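Long-range contacts in hypothetical protein (Bacteroides fragilis, PDB 4JX0), which is of unknown function but binds magnesium and joins a DUF1735-type N-terminal domain to a C-terminal domain of the F5/F8 type C (discoidin-like) family: residues D200-K205 with N218-N223; G212-N217 with V313-A318; F241-N246 with A284-K289. One frame throughout, in Å; residues are numbered along the deposited sequence.

All three contacts lie in the C-terminal F5/F8 type C domain, a beta-sandwich, on the same side of the centre of the elongated chain. Each reaches the antiparallel sheet that contains strands 219-220, 235-244, 283-294 and 312-319. The centres of contacts 2 and 3 are 11 Å apart; contact 1 lies 14 Å from contact 2 and 18 Å from contact 3. Contacts 1 and 2 alternate along the chain and meet where Trp219 packs on Val313. Contact 3 falls wholly between the two segments of contact 2, and strands 235-244 and 312-319 are neighbours. The loop carrying part of the magnesium site is thereby joined to strand 312-319 of the sheet.

Contact 1: residues D200-K205 with N218-N223; sequences DIRPDK and NWYTSN
The guanidinium of Arg202 lies flat over one face of the Tyr220 ring, and this cation-pi stack forms one part of the contact between 200-205 and 218-223. The two planes are 26° apart, and CZ of Arg202 sits 3.7 Å from the centroid of the Tyr220 ring, displaced toward the rim on the CE2 side. An extended chain from CG to NE carries the charged group across to the tyrosine, whose own ring is directed by a chi1 of 56°, with CG between the backbone N and the carbonyl carbon.

Hydrogen bonds form a second group. NH1 of Arg202 reaches OG of Ser222 at 3.3 Å, a nearly straight bond (164°) lying in the guanidinium plane, while the 2.8 Å approach of the same NH1 to the backbone O of Tyr220 is bent and weak. NE1 of Trp219 donates to O of Ile201 at 3.0 Å, coming from above the carbonyl plane; a weak hydrogen bond also links NE1 to Ser199 OG. The carbonyl O of Arg202 stands at the indole edge, 3.4 Å from CD1 of Trp219.

Van der Waals packing completes the contact. Ile201 crosses the tryptophan at about a right angle, with CG2 4.2 Å from Trp219 CZ2, and its CD1 rests against Ser222. CB of Lys205 touches O of Asn218, although the lysine chain then bends away. Beyond these segments, Trp219 packs on Leu206.

Stack and in-plane bond together restrain both the tilt and the rotation of the guanidinium, while the indole ties the start of the magnesium-binding loop to its returning end.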
loop_
_atom_site.group_PDB
_atom_site.type_symbol
_atom_site.label_atom_id
_atom_site.label_comp_id
_atom_site.label_asym_id
_atom_site.label_seq_id
_atom_site.Cartn_x
_atom_site.Cartn_y
_atom_site.Cartn_z
ATOM N N ASP A 200 6.963 22.256 1.379
ATOM C CA ASP A 200 7.071 22.279 2.840
ATOM C C ASP A 200 8.530 22.346 3.295
ATOM O O ASP A 200 8.766 22.668 4.455
ATOM C CB ASP A 200 6.385 21.069 3.486
ATOM C CG ASP A 200 6.926 19.726 3.061
ATOM O OD1 ASP A 200 7.430 19.622 1.914
ATOM O OD2 ASP A 200 6.851 18.777 3.872
ATOM N N ILE A 201 9.502 22.041 2.402
ATOM C CA ILE A 201 10.930 22.071 2.732
ATOM C C ILE A 201 11.670 23.000 1.766
ATOM O O ILE A 201 11.335 23.051 0.578
ATOM C CB ILE A 201 11.528 20.642 2.728
ATOM C CG1 ILE A 201 12.910 20.637 3.377
ATOM C CG2 ILE A 201 11.573 20.015 1.314
ATOM C CD1 ILE A 201 13.353 19.309 3.862
ATOM N N ARG A 202 12.665 23.746 2.293
ATOM C CA ARG A 202 13.506 24.685 1.539
ATOM C C ARG A 202 12.707 25.564 0.570
ATOM O O ARG A 202 13.064 25.644 -0.604
ATOM C CB ARG A 202 14.591 23.919 0.766
ATOM C CG ARG A 202 15.562 23.208 1.664
ATOM C CD ARG A 202 16.536 22.343 0.907
ATOM N NE ARG A 202 17.373 21.614 1.858
ATOM C CZ ARG A 202 17.088 20.436 2.410
ATOM N NH1 ARG A 202 15.985 19.780 2.071
ATOM N NH2 ARG A 202 17.917 19.893 3.288
ATOM N N PRO A 203 11.641 26.251 1.028
ATOM C CA PRO A 203 10.874 27.107 0.099
ATOM C C PRO A 203 11.729 28.228 -0.508
ATOM O O PRO A 203 11.550 28.591 -1.671
ATOM C CB PRO A 203 9.741 27.647 0.967
ATOM C CG PRO A 203 10.237 27.524 2.361
ATOM C CD PRO A 203 11.088 26.309 2.393
ATOM N N ASP A 204 12.693 28.732 0.277
ATOM C CA ASP A 204 13.650 29.770 -0.135
ATOM C C ASP A 204 14.542 29.342 -1.333
ATOM O O ASP A 204 15.072 30.214 -2.020
ATOM C CB ASP A 204 14.551 30.174 1.057
ATOM C CG ASP A 204 15.306 29.019 1.720
ATOM O OD1 ASP A 204 14.642 28.152 2.348
ATOM O OD2 ASP A 204 16.558 29.001 1.644
ATOM N N LYS A 205 14.708 28.021 -1.578
ATOM C CA LYS A 205 15.539 27.503 -2.669
ATOM C C LYS A 205 14.717 27.104 -3.913
ATOM O O LYS A 205 15.273 26.479 -4.818
ATOM C CB LYS A 205 16.327 26.274 -2.165
ATOM C CG LYS A 205 17.190 26.522 -0.926
ATOM C CD LYS A 205 18.172 27.674 -1.108
ATOM C CE LYS A 205 19.245 27.701 -0.046
ATOM N NZ LYS A 205 19.956 29.011 0.002
ATOM N N ASN A 218 19.879 23.166 -5.651
ATOM C CA ASN A 218 19.595 23.998 -4.484
ATOM C C ASN A 218 18.439 23.378 -3.671
ATOM O O ASN A 218 18.540 23.317 -2.447
ATOM C CB ASN A 218 19.293 25.431 -4.894
ATOM C CG ASN A 218 20.534 26.199 -5.258
ATOM O OD1 ASN A 218 21.392 26.451 -4.405
ATOM N ND2 ASN A 218 20.684 26.573 -6.524
ATOM N N TRP A 219 17.363 22.901 -4.341
ATOM C CA TRP A 219 16.223 22.255 -3.699
ATOM C C TRP A 219 16.293 20.732 -3.794
ATOM O O TRP A 219 16.549 20.176 -4.864
ATOM C CB TRP A 219 14.916 22.722 -4.346
ATOM C CG TRP A 219 13.695 22.246 -3.620
ATOM C CD1 TRP A 219 13.105 22.833 -2.543
ATOM C CD2 TRP A 219 12.958 21.046 -3.881
ATOM N NE1 TRP A 219 12.027 22.084 -2.125
ATOM C CE2 TRP A 219 11.915 20.980 -2.930
ATOM C CE3 TRP A 219 13.101 19.998 -4.802
ATOM C CZ2 TRP A 219 11.010 19.915 -2.891
ATOM C CZ3 TRP A 219 12.192 18.954 -4.771
ATOM C CH2 TRP A 219 11.180 18.906 -3.810
ATOM N N TYR A 220 15.967 20.066 -2.681
ATOM C CA TYR A 220 15.898 18.614 -2.581
ATOM C C TYR A 220 15.057 18.232 -1.370
ATOM O O TYR A 220 14.899 19.038 -0.450
ATOM C CB TYR A 220 17.301 17.981 -2.507
ATOM C CG TYR A 220 18.178 18.498 -1.389
ATOM C CD1 TYR A 220 18.957 19.633 -1.562
ATOM C CD2 TYR A 220 18.292 17.808 -0.188
ATOM C CE1 TYR A 220 19.789 20.101 -0.550
ATOM C CE2 TYR A 220 19.149 18.243 0.819
ATOM C CZ TYR A 220 19.886 19.405 0.640
ATOM O OH TYR A 220 20.711 19.904 1.624
ATOM N N THR A 221 14.481 17.030 -1.388
ATOM C CA THR A 221 13.659 16.541 -0.284
ATOM C C THR A 221 14.547 15.836 0.725
ATOM O O THR A 221 15.679 15.474 0.404
ATOM C CB THR A 221 12.543 15.608 -0.809
ATOM O OG1 THR A 221 13.098 14.427 -1.381
ATOM C CG2 THR A 221 11.659 16.282 -1.829
ATOM N N SER A 222 14.044 15.679 1.956
ATOM C CA SER A 222 14.726 14.958 3.038
ATOM C C SER A 222 13.900 13.762 3.574
ATOM O O SER A 222 14.453 12.962 4.319
ATOM C CB SER A 222 15.051 15.906 4.178
ATOM O OG SER A 222 15.889 16.949 3.714
ATOM N N ASN A 223 12.610 13.615 3.208
ATOM C CA ASN A 223 11.803 12.479 3.666
ATOM C C ASN A 223 10.607 12.264 2.733
ATOM O O ASN A 223 10.332 13.107 1.876
ATOM C CB ASN A 223 11.342 12.650 5.131
ATOM C CG ASN A 223 10.571 13.914 5.430
ATOM O OD1 ASN A 223 9.537 14.194 4.824
ATOM N ND2 ASN A 223 10.998 14.672 6.429
#

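Contact 2: residues G212-N217 with V313-A318. With MG (magnesium ion), chain D.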
loop_
_atom_site.group_PDB
_atom_site.type_symbol
_atom_site.label_atom_id
_atom_site.label_comp_id
_atom_site.label_asym_id
_atom_site.label_seq_id
_atom_site.Cartn_x
_atom_site.Cartn_y
_atom_site.Cartn_z
ATOM N N GLY A 212 17.929 29.381 -15.453
ATOM C CA GLY A 212 18.435 28.741 -16.670
ATOM C C GLY A 212 19.134 27.408 -16.445
ATOM O O GLY A 212 19.235 26.599 -17.361
ATOM N N ASN A 213 19.648 27.189 -15.218
ATOM C CA ASN A 213 20.475 26.045 -14.849
ATOM C C ASN A 213 19.702 24.749 -14.663
ATOM O O ASN A 213 18.773 24.685 -13.860
ATOM C CB ASN A 213 21.254 26.352 -13.564
ATOM C CG ASN A 213 22.575 25.638 -13.499
ATOM O OD1 ASN A 213 22.701 24.475 -13.897
ATOM N ND2 ASN A 213 23.588 26.298 -12.962
ATOM N N PHE A 214 20.152 23.697 -15.373
ATOM C CA PHE A 214 19.592 22.352 -15.333
ATOM C C PHE A 214 20.429 21.374 -14.505
ATOM O O PHE A 214 19.885 20.375 -14.053
ATOM C CB PHE A 214 19.492 21.789 -16.755
ATOM C CG PHE A 214 18.566 22.546 -17.672
ATOM C CD1 PHE A 214 19.016 23.637 -18.388
ATOM C CD2 PHE A 214 17.266 22.115 -17.881
ATOM C CE1 PHE A 214 18.166 24.317 -19.256
ATOM C CE2 PHE A 214 16.417 22.801 -18.742
ATOM C CZ PHE A 214 16.872 23.902 -19.420
ATOM N N THR A 215 21.743 21.615 -14.345
ATOM C CA THR A 215 22.657 20.692 -13.651
ATOM C C THR A 215 22.991 21.087 -12.191
ATOM O O THR A 215 23.482 20.235 -11.456
ATOM C CB THR A 215 23.954 20.603 -14.459
ATOM O OG1 THR A 215 24.549 21.906 -14.543
ATOM C CG2 THR A 215 23.721 20.057 -15.863
ATOM N N ALA A 216 22.745 22.346 -11.772
ATOM C CA ALA A 216 23.051 22.800 -10.406
ATOM C C ALA A 216 21.869 22.577 -9.473
ATOM O O ALA A 216 20.728 22.861 -9.846
ATOM C CB ALA A 216 23.421 24.273 -10.410
ATOM N N ASN A 217 22.145 22.126 -8.242
ATOM C CA ASN A 217 21.107 21.849 -7.260
ATOM C C ASN A 217 21.098 22.849 -6.105
ATOM O O ASN A 217 22.149 23.285 -5.622
ATOM C CB ASN A 217 21.285 20.461 -6.690
ATOM C CG ASN A 217 20.207 20.092 -5.718
ATOM O OD1 ASN A 217 20.394 20.191 -4.506
ATOM N ND2 ASN A 217 19.026 19.798 -6.217
ATOM N N VAL A 313 15.859 18.123 -7.426
ATOM C CA VAL A 313 15.099 18.643 -8.559
ATOM C C VAL A 313 15.811 19.952 -8.875
ATOM O O VAL A 313 15.797 20.872 -8.067
ATOM C CB VAL A 313 13.570 18.746 -8.365
ATOM C CG1 VAL A 313 12.896 19.194 -9.655
ATOM C CG2 VAL A 313 12.994 17.394 -7.945
ATOM N N ASN A 314 16.577 19.949 -9.970
ATOM C CA ASN A 314 17.431 21.052 -10.408
ATOM C C ASN A 314 16.706 22.038 -11.318
ATOM O O ASN A 314 17.122 23.195 -11.414
ATOM C CB ASN A 314 18.638 20.479 -11.155
ATOM C CG ASN A 314 19.436 19.484 -10.351
ATOM O OD1 ASN A 314 19.298 19.391 -9.133
ATOM N ND2 ASN A 314 20.264 18.693 -11.020
ATOM N N GLU A 315 15.659 21.571 -12.024
ATOM C CA GLU A 315 14.876 22.380 -12.957
ATOM C C GLU A 315 13.568 21.649 -13.263
ATOM O O GLU A 315 13.583 20.428 -13.369
ATOM C CB GLU A 315 15.694 22.613 -14.242
ATOM C CG GLU A 315 15.070 23.543 -15.260
ATOM C CD GLU A 315 15.179 25.031 -15.008
ATOM O OE1 GLU A 315 15.726 25.441 -13.958
ATOM O OE2 GLU A 315 14.707 25.794 -15.883
ATOM N N VAL A 316 12.444 22.380 -13.383
ATOM C CA VAL A 316 11.123 21.813 -13.700
ATOM C C VAL A 316 10.629 22.476 -14.976
ATOM O O VAL A 316 10.631 23.708 -15.053
ATOM C CB VAL A 316 10.108 21.991 -12.540
ATOM C CG1 VAL A 316 8.742 21.428 -12.913
ATOM C CG2 VAL A 316 10.615 21.343 -11.257
ATOM N N THR A 317 10.215 21.667 -15.970
ATOM C CA THR A 317 9.691 22.151 -17.253
ATOM C C THR A 317 8.383 21.440 -17.535
ATOM O O THR A 317 8.364 20.218 -17.507
ATOM C CB THR A 317 10.711 21.903 -18.382
ATOM O OG1 THR A 317 12.023 22.280 -17.944
ATOM C CG2 THR A 317 10.354 22.620 -19.665
ATOM N N ALA A 318 7.293 22.185 -17.789
ATOM C CA ALA A 318 5.980 21.618 -18.114
ATOM C C ALA A 318 5.779 21.653 -19.631
ATOM O O ALA A 318 6.416 22.465 -20.291
ATOM C CB ALA A 318 4.892 22.409 -17.417
HETATM MG MG MG D . 17.446 25.140 -12.337
HETATM O O HOH W 1 18.956 24.964 -10.784
#
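Asn213 and Glu315 meet at a magnesium ion, which the carbonyl O of Asn213 binds at 2.1 Å. The side chain of Asn213 turns back into its own loop: OD1 accepts from N and OG1 of Thr215, both in the carbonyl plane, and from N of Ala216 well above it, giving an Asx turn within an Asx motif. These three bonds fix the amide and brace the loop that presents the metal-binding carbonyl.

Phe214 then lays its ring obliquely against Glu315, where Phe214 CD2 lies 3.7 Å from Glu315 CG. The carbonyl O of Phe214 lies close to CB of Asn314 and takes a weak bond from ND2 of that residue.

Ala216 contributes through its carbonyl O, which accepts from the water bound to magnesium at 2.2 Å and also packs against Asn314 CB. At Asn217, ND2 donates to OD1 of Asn314 at 3.0 Å, nearly straight (161°) and close to the line of the C=O bond, the two amide planes being 64° apart; the same ND2 also bonds Trp219 O.

From 313-318, the ion receives O of Asn314 at 2.2 Å and OE1 of Glu315 at 2.4 Å. Glu315 bends at chi2 (79°), which folds its carboxylate back toward the ion, and Asn192 holds OE2. Ser208 O and Asp211 OD1 raise the ligands to six.

Coordinated entirely by oxygens, the ion takes ligands from both segments and so joins loop 212-217 to strand 312-319, a link that the Asn217-Asn314 amide bond reinforces beside the metal.

Contact 3: residues F241-N246 with A284-K289; sequences FRLDTN and AYISFK
Arg242 and Tyr285, a non-hydrogen-bonded pair of antiparallel strands, run side by side and point the same way from the sheet. From CB, which touches CE1 and CD1 of the tyrosine, the arginine passes its CG along the ring at 3.7 Å from Tyr285 CE1. Bends at chi2 and chi3 (-148° and -129°) then swing the chain so that Arg242 NE reaches a water at 3.1 Å; that water also lies 2.7 Å from Tyr285 OH, in the plane of the ring. The guanidinium stands nearly upright to the ring, at 81°, and NH1 ends in a salt bridge with Asp244, bonding OD1 on its syn lone pair.

Four backbone bonds flank this pair, two in the Phe241-Ile286 pair and two in Leu243-Ala284, including Leu243 N to Ala284 O at 2.8 Å. On the opposite face, Leu243 CD2 meets Ile286 CD1 at 4.0 Å and the rings of Phe241 and Phe288 touch; strands 255-263 and 296-304 cover this side, completing the sandwich.

Residues 241-244 thus divide their chemistry: Phe241 and Leu243 pack into the sandwich, while the other face carries the Arg242-Asp244 salt bridge and one bridging water, the carboxylate probably stabilising the arginine's charge.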
loop_
_atom_site.group_PDB
_atom_site.type_symbol
_atom_site.label_atom_id
_atom_site.label_comp_id
_atom_site.label_asym_id
_atom_site.label_seq_id
_atom_site.Cartn_x
_atom_site.Cartn_y
_atom_site.Cartn_z
ATOM N N PHE A 241 5.879 16.534 -17.612
ATOM C CA PHE A 241 6.969 17.350 -17.069
ATOM C C PHE A 241 8.338 16.750 -17.294
ATOM O O PHE A 241 8.466 15.539 -17.420
ATOM C CB PHE A 241 6.799 17.523 -15.551
ATOM C CG PHE A 241 5.514 18.196 -15.140
ATOM C CD1 PHE A 241 4.356 17.457 -14.940
ATOM C CD2 PHE A 241 5.447 19.571 -15.008
ATOM C CE1 PHE A 241 3.165 18.082 -14.590
ATOM C CE2 PHE A 241 4.247 20.195 -14.676
ATOM C CZ PHE A 241 3.117 19.447 -14.459
ATOM N N ARG A 242 9.371 17.610 -17.278
ATOM C CA ARG A 242 10.791 17.255 -17.339
ATOM C C ARG A 242 11.382 17.735 -16.031
ATOM O O ARG A 242 11.454 18.945 -15.807
ATOM C CB ARG A 242 11.487 17.897 -18.553
ATOM C CG ARG A 242 13.032 17.790 -18.631
ATOM C CD ARG A 242 13.659 19.003 -19.322
ATOM N NE ARG A 242 14.603 18.659 -20.401
ATOM C CZ ARG A 242 15.935 18.590 -20.300
ATOM N NH1 ARG A 242 16.538 18.816 -19.136
ATOM N NH2 ARG A 242 16.671 18.289 -21.363
ATOM N N LEU A 243 11.743 16.802 -15.149
ATOM C CA LEU A 243 12.343 17.106 -13.852
ATOM C C LEU A 243 13.831 16.765 -13.906
ATOM O O LEU A 243 14.177 15.584 -13.967
ATOM C CB LEU A 243 11.654 16.314 -12.717
ATOM C CG LEU A 243 10.434 16.959 -12.082
ATOM C CD1 LEU A 243 9.321 17.124 -13.079
ATOM C CD2 LEU A 243 9.959 16.146 -10.891
ATOM N N ASP A 244 14.707 17.774 -13.909
ATOM C CA ASP A 244 16.146 17.520 -13.898
ATOM C C ASP A 244 16.534 17.094 -12.515
ATOM O O ASP A 244 16.201 17.779 -11.557
ATOM C CB ASP A 244 16.955 18.739 -14.334
ATOM C CG ASP A 244 16.869 18.931 -15.816
ATOM O OD1 ASP A 244 15.780 19.325 -16.297
ATOM O OD2 ASP A 244 17.839 18.555 -16.521
ATOM N N THR A 245 17.213 15.966 -12.404
ATOM C CA THR A 245 17.572 15.390 -11.124
ATOM C C THR A 245 19.059 15.040 -11.126
ATOM O O THR A 245 19.773 15.351 -12.080
ATOM C CB THR A 245 16.630 14.200 -10.856
ATOM O OG1 THR A 245 16.749 13.781 -9.499
ATOM C CG2 THR A 245 16.856 13.024 -11.797
ATOM N N ASN A 246 19.525 14.432 -10.040
ATOM C CA ASN A 246 20.931 14.083 -9.876
ATOM C C ASN A 246 21.370 13.033 -10.896
ATOM O O ASN A 246 20.562 12.197 -11.292
ATOM C CB ASN A 246 21.175 13.559 -8.462
ATOM C CG ASN A 246 22.602 13.682 -8.029
ATOM O OD1 ASN A 246 23.468 12.941 -8.484
ATOM N ND2 ASN A 246 22.893 14.644 -7.170
ATOM N N ALA A 284 14.430 13.294 -15.848
ATOM C CA ALA A 284 13.242 12.474 -15.615
ATOM C C ALA A 284 12.075 13.064 -16.388
ATOM O O ALA A 284 11.766 14.236 -16.186
ATOM C CB ALA A 284 12.918 12.421 -14.129
ATOM N N TYR A 285 11.452 12.286 -17.293
ATOM C CA TYR A 285 10.301 12.733 -18.083
ATOM C C TYR A 285 9.069 12.053 -17.544
ATOM O O TYR A 285 8.941 10.834 -17.690
ATOM C CB TYR A 285 10.477 12.420 -19.578
ATOM C CG TYR A 285 11.464 13.320 -20.284
ATOM C CD1 TYR A 285 11.114 14.613 -20.658
ATOM C CD2 TYR A 285 12.732 12.865 -20.623
ATOM C CE1 TYR A 285 12.007 15.436 -21.346
ATOM C CE2 TYR A 285 13.630 13.673 -21.317
ATOM C CZ TYR A 285 13.264 14.955 -21.680
ATOM O OH TYR A 285 14.198 15.754 -22.284
ATOM N N ILE A 286 8.187 12.815 -16.873
ATOM C CA ILE A 286 6.938 12.294 -16.304
ATOM C C ILE A 286 5.845 12.654 -17.291
ATOM O O ILE A 286 5.654 13.844 -17.525
ATOM C CB ILE A 286 6.696 12.889 -14.893
ATOM C CG1 ILE A 286 7.949 12.684 -14.005
ATOM C CG2 ILE A 286 5.439 12.274 -14.260
ATOM C CD1 ILE A 286 7.901 13.291 -12.701
ATOM N N SER A 287 5.173 11.664 -17.916
ATOM C CA SER A 287 4.152 11.931 -18.939
ATOM C C SER A 287 2.783 11.443 -18.557
ATOM O O SER A 287 2.644 10.337 -18.047
ATOM C CB SER A 287 4.530 11.261 -20.257
ATOM O OG SER A 287 5.714 11.791 -20.820
ATOM N N PHE A 288 1.755 12.239 -18.884
ATOM C CA PHE A 288 0.369 11.849 -18.700
ATOM C C PHE A 288 -0.053 11.016 -19.909
ATOM O O PHE A 288 0.133 11.470 -21.045
ATOM C CB PHE A 288 -0.547 13.079 -18.555
ATOM C CG PHE A 288 -0.396 13.835 -17.257
ATOM C CD1 PHE A 288 -0.807 13.276 -16.057
ATOM C CD2 PHE A 288 0.046 15.147 -17.246
ATOM C CE1 PHE A 288 -0.705 13.985 -14.861
ATOM C CE2 PHE A 288 0.147 15.857 -16.048
ATOM C CZ PHE A 288 -0.230 15.272 -14.863
ATOM N N LYS A 289 -0.609 9.807 -19.686
ATOM C CA LYS A 289 -1.085 8.939 -20.776
ATOM C C LYS A 289 -2.159 9.660 -21.585
ATOM O O LYS A 289 -2.148 9.622 -22.816
ATOM C CB LYS A 289 -1.615 7.610 -20.233
ATOM C CG LYS A 289 -0.504 6.688 -19.762
ATOM C CD LYS A 289 -1.024 5.481 -19.015
ATOM C CE LYS A 289 0.037 4.415 -18.923
ATOM N NZ LYS A 289 -0.323 3.342 -17.980
HETATM O O HOH W 2 13.259 18.158 -23.200
#